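Local coordinates for protein 7beta-hydroxysteroid dehydrogenase (Collinsella aerofaciens, PDB 5FYD) that catalyses, as a homodimer, the NADPH-dependent reduction of the 7-oxo group of 7-oxo-lithocholate to the bile acid ursodeoxycholate, at residues C25-A30 with E220-L225; A78-L83 with H124-I129; S142-I147 with Q235-S240. One frame throughout, in Å; residues are numbered along the deposited sequence.

Interaction 1: residues C25-A30 with E220-L225; sequences CEKIAA and EAFEKL
Phe222 reaches from helix 214-224 toward helix 19-30 and sets its ring against Lys27 and Ile28. Lys27 slides past it in the opposite direction, using the aliphatic part of its chain: CG lies 3.6 Å from CD2 of Phe222, approaching the ring at a slant, and farther along CE comes within 4.0 Å of CB of Phe222. With CG of Lys27 anti to the backbone N (chi1 -178°), the chain sets off toward helix 214-224; a bend at chi2 (66°) then turns it along the phenyl group. The ammonium group carries on past the ring to a salt bridge with Asp219 of helix 214-224, so the methylenes pack on the aromatic while the charge ties the two helices. Ile28 meets the far end of the ring, its CG2 methyl 3.7 Å from CZ of Phe222, again obliquely, while its CG1 branch leads away. The same ring meets Phe87 and rests on Ile139. With an alanine at Phe222, the methylenes of Lys27 and the CG2 methyl of Ile28 would probably lose their apolar cover and a gap would open between the helices. Within helix 214-224, Lys224 NZ makes a salt bridge to Glu220 OE2 at 2.6 Å, on that oxygen's anti lone pair; the carboxylate also pairs with Lys238, and OE1 accepts the Gly234 N-H. Helix 19-30 starts within the glycine-rich NADP(+)-binding turn, which includes Gly19 and Gly21; the packing of this helix beside helix 214-224 on one face of the parallel sheet is the layered Rossmann arrangement of short-chain dehydrogenases.

Interaction 2: residues A78-L83 with H124-I129; sequences AATEGL and HHYMRI
Thr80 and Tyr126 join two neighbouring helices on one face of the Rossmann fold: helix 72-80, the crossover from strand 60-64 to strand 85-90, and helix 105-132, which leads on to strand 136-143. The join is a single hydroxyl-to-hydroxyl hydrogen bond, short at 2.6 Å between Thr80 OG1 and Tyr126 OH, in which either could donate. The two side chains come from opposite directions, and OG1 lies at the edge of the phenol, in its plane. With OG1 between the backbone N and the carbonyl carbon (chi1 68°), Thr80 turns its hydroxyl to the phenol, and the CG2 methyl lies 3.5 Å from Tyr126 OH. Both residues are buried: the ring of Tyr126 lies against Leu12 and Met88 of the sheet, and Thr80 against Val36 and Met85, so each hydroxyl supplies the other with a polar partner in apolar surroundings. Past Thr80 the chain leaves the helix through a type II turn closed by Leu83 N to Thr80 O at 3.0 Å, with Gly82 at the positive phi. Over one face of the phenol stands His125, itself stacked on Phe77, with its CD2 3.6 Å above the centre of the Tyr126 ring.

Interaction 3: residues S142-I147 with Q235-S240; sequences SSMTGI and QRNKDS
Met144 lays its sulfur against the amide of Asn237, with SD 3.6 Å from CG of Asn237 and almost equally near that residue's CB and OD1. The two side chains cross at a slant, as close van der Waals packing of a thioether on an amide. A bend at the last torsion of Met144 (chi3 70°) carries the CE methyl round toward the guanidinium of Arg236, 4.2 Å from NH1 of Arg236. The surface under the methionine is braced by a bond within helix 235-247: Arg236 NH1 donates to Asn237 OD1 at 2.8 Å, with an N-H...O angle of 155°. The oxygen lies in the guanidinium plane and receives the proton nearly along the C=O axis. Both flat groups have further ties. NH1 of Arg236 also binds the carbonyl of Gly200 of the second subunit, while Asn237 ND2 donates to Ala233 O, and the bonds at both ends of the amide together fix its rotation. Ser240, an NADP(+)-binding residue, places its OG 3.7 Å above one guanidinium face of Arg236.

Directly before Met144 comes Ser143, assigned as the transition-state stabiliser; its OG shares a hydrogen bond with Thr145 OG1 at 3.1 Å, and it packs against Tyr156, the assigned proton acceptor, and Lys160. The contact thus sets the residue next to Ser143 against helix 235-247, near the start of the C-terminal region; the last 27 residues, from Asn237 on, are required for activity. In the fold, Met144 sits just past strand 136-143, leaning on Thr185 of the adjacent strand 179-186, whereas Asn237 rests on Ile232 of the edge strand 230-232, and Gly200 of the second subunit packs against both.

How the interactions relate
All three contacts hang on one seven-stranded parallel sheet. Interaction 2 is nested inside the loop closed by interaction 1, their centres 20 Å apart and nearest atoms about 10 Å. Interaction 3 opens after interaction 2 closes and crosses interaction 1 along the chain; these two, their centres also 20 Å apart, touch through a 2.6 Å salt bridge between Glu220 OE2 and Lys238 NZ, linking helix 214-224 to helix 235-247. The centres of interactions 2 and 3 lie 31 Å apart on opposite sides of the chain's centre, although helix 105-132 and strand 136-143 are consecutive. Interactions 1 and 2 pack helices on opposite faces of the sheet, while interaction 3 brings in the C-terminal region and dimer partner.

Interaction 1: residues C25-A30 with E220-L225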
loop_
_atom_site.group_PDB
_atom_site.type_symbol
_atom_site.label_atom_id
_atom_site.label_comp_id
_atom_site.label_asym_id
_atom_site.label_seq_id
_atom_site.Cartn_x
_atom_site.Cartn_y
_atom_site.Cartn_z
ATOM N N CYS A 25 -6.841 18.746 8.195
ATOM C CA CYS A 25 -6.401 20.108 7.843
ATOM C C CYS A 25 -7.545 20.870 7.188
ATOM O O CYS A 25 -7.845 22.012 7.557
ATOM C CB CYS A 25 -5.213 20.084 6.882
ATOM S SG CYS A 25 -3.666 19.452 7.597
ATOM N N GLU A 26 -8.198 20.216 6.235
ATOM C CA GLU A 26 -9.293 20.863 5.499
ATOM C C GLU A 26 -10.460 21.170 6.419
ATOM O O GLU A 26 -11.040 22.248 6.341
ATOM C CB GLU A 26 -9.739 20.012 4.305
ATOM C CG GLU A 26 -8.651 19.816 3.273
ATOM C CD GLU A 26 -8.949 18.701 2.271
ATOM O OE1 GLU A 26 -9.739 17.784 2.567
ATOM O OE2 GLU A 26 -8.361 18.733 1.188
ATOM N N LYS A 27 -10.799 20.234 7.312
ATOM C CA LYS A 27 -11.935 20.419 8.227
ATOM C C LYS A 27 -11.707 21.594 9.200
ATOM O O LYS A 27 -12.586 22.455 9.356
ATOM C CB LYS A 27 -12.248 19.130 8.992
ATOM C CG LYS A 27 -13.439 19.210 9.929
ATOM C CD LYS A 27 -14.770 19.405 9.216
ATOM C CE LYS A 27 -15.936 19.149 10.164
ATOM N NZ LYS A 27 -17.194 18.829 9.435
ATOM N N ILE A 28 -10.530 21.670 9.827
ATOM C CA ILE A 28 -10.281 22.765 10.755
ATOM C C ILE A 28 -10.153 24.122 10.039
ATOM O O ILE A 28 -10.591 25.134 10.564
ATOM C CB ILE A 28 -9.125 22.502 11.762
ATOM C CG1 ILE A 28 -7.767 22.499 11.081
ATOM C CG2 ILE A 28 -9.378 21.207 12.557
ATOM C CD1 ILE A 28 -6.636 22.560 12.084
ATOM N N ALA A 29 -9.604 24.116 8.825
ATOM C CA ALA A 29 -9.536 25.326 8.020
ATOM C C ALA A 29 -10.935 25.802 7.644
ATOM O O ALA A 29 -11.227 26.994 7.763
ATOM C CB ALA A 29 -8.696 25.088 6.793
ATOM N N ALA A 30 -11.799 24.877 7.231
ATOM C CA ALA A 30 -13.217 25.200 6.973
ATOM C C ALA A 30 -13.904 25.756 8.218
ATOM O O ALA A 30 -14.804 26.612 8.133
ATOM C CB ALA A 30 -13.953 23.974 6.480
ATOM N N GLU A 220 -17.444 12.514 11.213
ATOM C CA GLU A 220 -18.003 11.836 12.383
ATOM C C GLU A 220 -17.274 12.232 13.677
ATOM O O GLU A 220 -17.912 12.508 14.689
ATOM C CB GLU A 220 -17.989 10.318 12.213
ATOM C CG GLU A 220 -18.618 9.624 13.401
ATOM C CD GLU A 220 -18.822 8.126 13.209
ATOM O OE1 GLU A 220 -18.391 7.548 12.193
ATOM O OE2 GLU A 220 -19.420 7.531 14.112
ATOM N N ALA A 221 -15.942 12.292 13.634
ATOM C CA ALA A 221 -15.179 12.721 14.815
ATOM C C ALA A 221 -15.606 14.124 15.309
ATOM O O ALA A 221 -15.778 14.346 16.512
ATOM C CB ALA A 221 -13.685 12.704 14.518
ATOM N N PHE A 222 -15.779 15.067 14.396
ATOM C CA PHE A 222 -16.153 16.402 14.830
ATOM C C PHE A 222 -17.618 16.476 15.288
ATOM O O PHE A 222 -17.919 17.238 16.187
ATOM C CB PHE A 222 -15.833 17.459 13.787
ATOM C CG PHE A 222 -14.407 17.913 13.831
ATOM C CD1 PHE A 222 -13.985 18.865 14.744
ATOM C CD2 PHE A 222 -13.465 17.335 13.000
ATOM C CE1 PHE A 222 -12.647 19.263 14.797
ATOM C CE2 PHE A 222 -12.131 17.728 13.054
ATOM C CZ PHE A 222 -11.726 18.706 13.942
ATOM N N GLU A 223 -18.497 15.677 14.691
ATOM C CA GLU A 223 -19.898 15.601 15.142
ATOM C C GLU A 223 -19.991 15.141 16.596
ATOM O O GLU A 223 -20.812 15.644 17.341
ATOM C CB GLU A 223 -20.728 14.707 14.213
ATOM C CG GLU A 223 -21.115 15.459 12.938
ATOM C CD GLU A 223 -21.874 14.625 11.907
ATOM O OE1 GLU A 223 -22.362 13.517 12.258
ATOM O OE2 GLU A 223 -21.969 15.088 10.738
ATOM N N LYS A 224 -19.097 14.243 17.008
ATOM C CA LYS A 224 -19.133 13.652 18.353
ATOM C C LYS A 224 -18.177 14.283 19.377
ATOM O O LYS A 224 -18.221 13.944 20.560
ATOM C CB LYS A 224 -18.930 12.143 18.227
ATOM C CG LYS A 224 -20.131 11.525 17.508
ATOM C CD LYS A 224 -19.966 10.048 17.236
ATOM C CE LYS A 224 -21.252 9.509 16.631
ATOM N NZ LYS A 224 -21.064 8.149 16.096
ATOM N N LEU A 225 -17.352 15.232 18.930
ATOM C CA LEU A 225 -16.389 15.896 19.793
ATOM C C LEU A 225 -17.111 16.640 20.911
ATOM O O LEU A 225 -18.007 17.431 20.641
ATOM C CB LEU A 225 -15.543 16.893 18.990
ATOM C CG LEU A 225 -14.490 17.652 19.762
ATOM C CD1 LEU A 225 -13.458 16.752 20.439
ATOM C CD2 LEU A 225 -13.846 18.679 18.842
#

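Interaction 2: residues A78-L83 with H124-I129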
loop_
_atom_site.group_PDB
_atom_site.type_symbol
_atom_site.label_atom_id
_atom_site.label_comp_id
_atom_site.label_asym_id
_atom_site.label_seq_id
_atom_site.Cartn_x
_atom_site.Cartn_y
_atom_site.Cartn_z
ATOM N N ALA A 78 8.722 23.956 19.259
ATOM C CA ALA A 78 9.402 25.221 18.945
ATOM C C ALA A 78 8.619 25.984 17.877
ATOM O O ALA A 78 8.472 27.214 17.985
ATOM C CB ALA A 78 10.848 24.986 18.515
ATOM N N ALA A 79 8.080 25.260 16.893
ATOM C CA ALA A 79 7.273 25.853 15.813
ATOM C C ALA A 79 5.974 26.495 16.289
ATOM O O ALA A 79 5.548 27.529 15.741
ATOM C CB ALA A 79 6.968 24.826 14.724
ATOM N N THR A 80 5.334 25.912 17.296
ATOM C CA THR A 80 4.068 26.474 17.784
ATOM C C THR A 80 4.160 27.434 18.964
ATOM O O THR A 80 3.152 27.998 19.365
ATOM C CB THR A 80 3.050 25.359 18.138
ATOM O OG1 THR A 80 3.506 24.639 19.284
ATOM C CG2 THR A 80 2.887 24.429 16.967
ATOM N N GLU A 81 5.344 27.617 19.537
ATOM C CA GLU A 81 5.487 28.483 20.710
ATOM C C GLU A 81 4.980 29.884 20.360
ATOM O O GLU A 81 5.287 30.387 19.303
ATOM C CB GLU A 81 6.954 28.563 21.140
ATOM C CG GLU A 81 7.199 29.372 22.408
ATOM C CD GLU A 81 8.675 29.526 22.728
ATOM O OE1 GLU A 81 9.520 29.116 21.899
ATOM O OE2 GLU A 81 9.002 30.069 23.807
ATOM N N GLY A 82 4.152 30.450 21.228
ATOM C CA GLY A 82 3.565 31.772 21.010
ATOM C C GLY A 82 2.265 31.820 20.215
ATOM O O GLY A 82 1.602 32.880 20.185
ATOM N N LEU A 83 1.890 30.712 19.572
ATOM C CA LEU A 83 0.590 30.598 18.909
ATOM C C LEU A 83 -0.514 30.332 19.926
ATOM O O LEU A 83 -0.315 29.615 20.903
ATOM C CB LEU A 83 0.584 29.476 17.870
ATOM C CG LEU A 83 1.612 29.499 16.747
ATOM C CD1 LEU A 83 1.449 28.282 15.866
ATOM C CD2 LEU A 83 1.558 30.769 15.905
ATOM N N HIS A 124 0.899 15.199 25.765
ATOM C CA HIS A 124 1.205 15.793 27.067
ATOM C C HIS A 124 1.415 17.300 26.970
ATOM O O HIS A 124 0.844 18.062 27.731
ATOM C CB HIS A 124 2.458 15.147 27.648
ATOM C CG HIS A 124 2.889 15.727 28.953
ATOM N ND1 HIS A 124 3.998 16.528 29.077
ATOM C CD2 HIS A 124 2.369 15.605 30.197
ATOM C CE1 HIS A 124 4.156 16.863 30.348
ATOM N NE2 HIS A 124 3.179 16.318 31.044
ATOM N N HIS A 125 2.227 17.710 26.008
ATOM C CA HIS A 125 2.599 19.111 25.864
ATOM C C HIS A 125 1.364 19.971 25.577
ATOM O O HIS A 125 1.112 20.967 26.277
ATOM C CB HIS A 125 3.637 19.201 24.776
ATOM C CG HIS A 125 4.114 20.578 24.497
ATOM N ND1 HIS A 125 5.274 21.083 25.037
ATOM C CD2 HIS A 125 3.616 21.540 23.694
ATOM C CE1 HIS A 125 5.444 22.321 24.609
ATOM N NE2 HIS A 125 4.466 22.611 23.774
ATOM N N TYR A 126 0.555 19.556 24.600
ATOM C CA TYR A 126 -0.632 20.336 24.241
ATOM C C TYR A 126 -1.744 20.205 25.264
ATOM O O TYR A 126 -2.482 21.178 25.470
ATOM C CB TYR A 126 -1.046 20.103 22.780
ATOM C CG TYR A 126 0.051 20.620 21.884
ATOM C CD1 TYR A 126 0.201 21.979 21.649
ATOM C CD2 TYR A 126 0.981 19.757 21.337
ATOM C CE1 TYR A 126 1.250 22.465 20.882
ATOM C CE2 TYR A 126 2.032 20.228 20.576
ATOM C CZ TYR A 126 2.171 21.581 20.347
ATOM O OH TYR A 126 3.219 22.071 19.578
ATOM N N MET A 127 -1.833 19.072 25.976
ATOM C CA MET A 127 -2.767 18.992 27.099
ATOM C C MET A 127 -2.440 19.974 28.224
ATOM O O MET A 127 -3.357 20.552 28.827
ATOM C CB MET A 127 -2.932 17.554 27.632
ATOM C CG MET A 127 -3.906 16.718 26.795
ATOM S SD MET A 127 -5.555 17.420 26.614
ATOM C CE MET A 127 -5.973 17.678 28.335
ATOM N N ARG A 128 -1.157 20.202 28.476
ATOM C CA ARG A 128 -0.734 21.228 29.440
ATOM C C ARG A 128 -1.216 22.605 29.035
ATOM O O ARG A 128 -1.733 23.362 29.859
ATOM C CB ARG A 128 0.784 21.220 29.606
ATOM C CG ARG A 128 1.249 20.026 30.410
ATOM C CD ARG A 128 2.756 19.897 30.498
ATOM N NE ARG A 128 3.395 21.156 30.869
ATOM C CZ ARG A 128 4.391 21.745 30.203
ATOM N NH1 ARG A 128 4.933 21.189 29.102
ATOM N NH2 ARG A 128 4.860 22.912 30.650
ATOM N N ILE A 129 -1.078 22.916 27.758
ATOM C CA ILE A 129 -1.516 24.217 27.256
ATOM C C ILE A 129 -3.040 24.322 27.353
ATOM O O ILE A 129 -3.577 25.295 27.927
ATOM C CB ILE A 129 -0.999 24.458 25.821
ATOM C CG1 ILE A 129 0.533 24.616 25.829
ATOM C CG2 ILE A 129 -1.663 25.687 25.204
ATOM C CD1 ILE A 129 1.189 24.405 24.482
#

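Interaction 3: residues S142-I147 with Q235-S240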
loop_
_atom_site.group_PDB
_atom_site.type_symbol
_atom_site.label_atom_id
_atom_site.label_comp_id
_atom_site.label_asym_id
_atom_site.label_seq_id
_atom_site.Cartn_x
_atom_site.Cartn_y
_atom_site.Cartn_z
ATOM N N SER A 142 -7.017 6.243 16.316
ATOM C CA SER A 142 -6.632 4.850 16.501
ATOM C C SER A 142 -7.095 3.972 15.333
ATOM O O SER A 142 -7.581 4.463 14.291
ATOM C CB SER A 142 -7.147 4.349 17.852
ATOM O OG SER A 142 -6.559 3.104 18.190
ATOM N N SER A 143 -6.945 2.661 15.516
ATOM C CA SER A 143 -7.244 1.685 14.487
ATOM C C SER A 143 -7.918 0.503 15.116
ATOM O O SER A 143 -7.633 0.159 16.280
ATOM C CB SER A 143 -5.946 1.228 13.857
ATOM O OG SER A 143 -6.197 0.208 12.912
ATOM N N MET A 144 -8.813 -0.129 14.362
ATOM C CA MET A 144 -9.436 -1.366 14.780
ATOM C C MET A 144 -8.426 -2.469 15.152
ATOM O O MET A 144 -8.753 -3.303 15.988
ATOM C CB MET A 144 -10.441 -1.843 13.712
ATOM C CG MET A 144 -11.750 -1.067 13.835
ATOM S SD MET A 144 -12.839 -1.355 12.452
ATOM C CE MET A 144 -13.311 -3.051 12.774
ATOM N N THR A 145 -7.201 -2.409 14.615
ATOM C CA THR A 145 -6.128 -3.309 15.028
ATOM C C THR A 145 -5.796 -3.164 16.519
ATOM O O THR A 145 -5.333 -4.123 17.144
ATOM C CB THR A 145 -4.832 -3.123 14.204
ATOM O OG1 THR A 145 -4.349 -1.792 14.369
ATOM C CG2 THR A 145 -5.058 -3.413 12.738
ATOM N N GLY A 146 -6.033 -1.977 17.073
ATOM C CA GLY A 146 -5.903 -1.758 18.510
ATOM C C GLY A 146 -6.907 -2.507 19.375
ATOM O O GLY A 146 -6.705 -2.659 20.582
ATOM N N ILE A 147 -8.000 -2.955 18.762
ATOM C CA ILE A 147 -9.008 -3.771 19.391
ATOM C C ILE A 147 -8.822 -5.258 19.094
ATOM O O ILE A 147 -8.915 -6.088 19.996
ATOM C CB ILE A 147 -10.425 -3.316 18.936
ATOM C CG1 ILE A 147 -10.620 -1.836 19.258
ATOM C CG2 ILE A 147 -11.500 -4.206 19.550
ATOM C CD1 ILE A 147 -11.854 -1.223 18.657
ATOM N N GLN A 235 -20.790 2.944 10.794
ATOM C CA GLN A 235 -21.746 2.039 11.421
ATOM C C GLN A 235 -21.343 0.570 11.333
ATOM O O GLN A 235 -21.403 -0.172 12.327
ATOM C CB GLN A 235 -23.147 2.252 10.824
ATOM C CG GLN A 235 -24.241 1.534 11.599
ATOM C CD GLN A 235 -24.339 1.980 13.052
ATOM O OE1 GLN A 235 -24.348 3.173 13.345
ATOM N NE2 GLN A 235 -24.410 1.029 13.964
ATOM N N ARG A 236 -20.943 0.136 10.147
ATOM C CA ARG A 236 -20.570 -1.255 9.947
ATOM C C ARG A 236 -19.430 -1.662 10.880
ATOM O O ARG A 236 -19.403 -2.782 11.386
ATOM C CB ARG A 236 -20.166 -1.506 8.481
ATOM C CG ARG A 236 -19.565 -2.882 8.195
ATOM C CD ARG A 236 -18.035 -2.930 8.357
ATOM N NE ARG A 236 -17.498 -4.296 8.245
ATOM C CZ ARG A 236 -16.294 -4.706 8.662
ATOM N NH1 ARG A 236 -15.437 -3.879 9.270
ATOM N NH2 ARG A 236 -15.945 -5.981 8.481
ATOM N N ASN A 237 -18.447 -0.772 11.045
ATOM C CA ASN A 237 -17.316 -1.066 11.919
ATOM C C ASN A 237 -17.740 -1.175 13.360
ATOM O O ASN A 237 -17.267 -2.058 14.058
ATOM C CB ASN A 237 -16.233 0.002 11.797
ATOM C CG ASN A 237 -15.515 -0.051 10.470
ATOM O OD1 ASN A 237 -15.381 -1.120 9.870
ATOM N ND2 ASN A 237 -15.030 1.104 10.008
ATOM N N LYS A 238 -18.632 -0.289 13.809
ATOM C CA LYS A 238 -19.160 -0.367 15.174
ATOM C C LYS A 238 -19.824 -1.717 15.440
ATOM O O LYS A 238 -19.586 -2.367 16.467
ATOM C CB LYS A 238 -20.207 0.719 15.464
ATOM C CG LYS A 238 -19.713 2.145 15.504
ATOM C CD LYS A 238 -20.902 3.124 15.581
ATOM C CE LYS A 238 -20.461 4.590 15.523
ATOM N NZ LYS A 238 -19.925 4.945 14.191
ATOM N N ASP A 239 -20.675 -2.103 14.513
ATOM C CA ASP A 239 -21.433 -3.343 14.648
ATOM C C ASP A 239 -20.538 -4.571 14.521
ATOM O O ASP A 239 -20.767 -5.573 15.190
ATOM C CB ASP A 239 -22.547 -3.404 13.617
ATOM C CG ASP A 239 -23.585 -2.309 13.794
ATOM O OD1 ASP A 239 -23.781 -1.785 14.912
ATOM O OD2 ASP A 239 -24.239 -1.978 12.784
ATOM N N SER A 240 -19.519 -4.497 13.674
ATOM C CA SER A 240 -18.569 -5.600 13.521
ATOM C C SER A 240 -17.793 -5.808 14.822
ATOM O O SER A 240 -17.669 -6.939 15.309
ATOM C CB SER A 240 -17.595 -5.318 12.367
ATOM O OG SER A 240 -16.711 -6.422 12.182
#